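Oxidoreductase, putative (Neosartorya fumigata, PDB 6SKX) is a fungal reductive aminase that probably uses NADPH to reduce imines formed from carbonyl compounds and amines, giving chiral amines. Local coordinates at residues 50-53 with 54-58. Numbering follows the deposited sequence.
Sequences TAVD and GINAS
Gly54, Ile55 and Asn56 donate their backbone N-H groups to the carbonyls of Thr50, Ala51 and Val52, the i to i+4 ladder of a short alpha-helix. The bond from Gly54 N to Thr50 O is the longest of the three at 3.3 Å. The other two are shorter, Asn56 N lying 2.9 Å from Val52 O. A fourth, Ala57 N to Asp53 O, is weak, its N-H turned well off line.

Capping closes the first turn. Thr50 is the N-cap, and its OG1, brought over the turn by a chi1 of 63°, accepts from Asp53 N at 3.2 Å in an almost straight bond (174°).

Side-chain packing is slight. Val52 and Asn56 run side by side; with CG1 anti to the backbone N (chi1 167°), Val52 turns that methyl toward the Asn56 side chain. Ile55 lays CG1 3.4 Å from Ala51 O, and Ala51 and Ile55 both pack on Phe7 of strand 3-7, while Val52, Ile55 and Asn56 touch His81.

This helix precedes strand 60-63 in the Rossmann-type nucleotide-binding domain. The chemistry implies that segments 50-53 and 54-58 are joined mainly through main-chain bonds, with a threonine hydroxyl serving an N-H of the first turn.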
loop_
_atom_site.group_PDB
_atom_site.type_symbol
_atom_site.label_atom_id
_atom_site.label_comp_id
_atom_site.label_asym_id
_atom_site.label_seq_id
_atom_site.Cartn_x
_atom_site.Cartn_y
_atom_site.Cartn_z
ATOM N N THR A 50 30.395 31.027 0.620
ATOM C CA THR A 50 31.198 29.787 0.431
ATOM C C THR A 50 30.754 28.748 1.452
ATOM O O THR A 50 30.106 29.147 2.431
ATOM C CB THR A 50 32.706 30.028 0.595
ATOM O OG1 THR A 50 32.921 30.449 1.950
ATOM C CG2 THR A 50 33.247 31.035 -0.403
ATOM N N ALA A 51 31.143 27.488 1.246
ATOM C CA ALA A 51 30.937 26.408 2.235
ATOM C C ALA A 51 31.669 26.699 3.556
ATOM O O ALA A 51 31.076 26.421 4.624
ATOM C CB ALA A 51 31.299 25.080 1.646
ATOM N N VAL A 52 32.856 27.299 3.517
ATOM C CA VAL A 52 33.630 27.689 4.739
ATOM C C VAL A 52 32.787 28.641 5.612
ATOM O O VAL A 52 32.687 28.392 6.832
ATOM C CB VAL A 52 34.999 28.306 4.372
ATOM C CG1 VAL A 52 35.661 28.990 5.558
ATOM C CG2 VAL A 52 35.945 27.270 3.752
ATOM N N ASP A 53 32.238 29.706 5.025
ATOM C CA ASP A 53 31.334 30.673 5.703
ATOM C C ASP A 53 30.147 29.942 6.344
ATOM O O ASP A 53 29.792 30.292 7.495
ATOM C CB ASP A 53 30.866 31.752 4.734
ATOM C CG ASP A 53 31.985 32.721 4.394
ATOM O OD1 ASP A 53 33.088 32.545 4.942
ATOM O OD2 ASP A 53 31.747 33.633 3.602
ATOM N N GLY A 54 29.586 28.950 5.654
ATOM C CA GLY A 54 28.415 28.180 6.116
ATOM C C GLY A 54 28.762 27.389 7.363
ATOM O O GLY A 54 27.967 27.413 8.308
ATOM N N ILE A 55 29.939 26.751 7.370
ATOM C CA ILE A 55 30.496 26.010 8.543
ATOM C C ILE A 55 30.809 26.998 9.671
ATOM O O ILE A 55 30.518 26.655 10.824
ATOM C CB ILE A 55 31.743 25.185 8.154
ATOM C CG1 ILE A 55 31.425 24.116 7.102
ATOM C CG2 ILE A 55 32.386 24.577 9.399
ATOM C CD1 ILE A 55 30.371 23.139 7.544
ATOM N N ASN A 56 31.359 28.186 9.383
ATOM C CA ASN A 56 31.675 29.158 10.465
ATOM C C ASN A 56 30.430 29.912 10.965
ATOM O O ASN A 56 30.559 30.506 12.033
ATOM C CB ASN A 56 32.841 30.078 10.091
ATOM C CG ASN A 56 34.166 29.336 10.135
ATOM O OD1 ASN A 56 34.886 29.311 9.147
ATOM N ND2 ASN A 56 34.452 28.637 11.228
ATOM N N ALA A 57 29.299 29.854 10.269
ATOM C CA ALA A 57 28.108 30.631 10.681
ATOM C C ALA A 57 27.462 30.076 11.951
ATOM O O ALA A 57 26.772 30.836 12.606
ATOM C CB ALA A 57 27.120 30.700 9.554
ATOM N N SER A 58 27.682 28.803 12.263
ATOM C CA SER A 58 27.059 28.197 13.463
ATOM C C SER A 58 27.782 26.913 13.856
ATOM O O SER A 58 28.467 26.363 13.028
ATOM C CB SER A 58 25.616 27.894 13.178
ATOM O OG SER A 58 24.965 27.432 14.333
#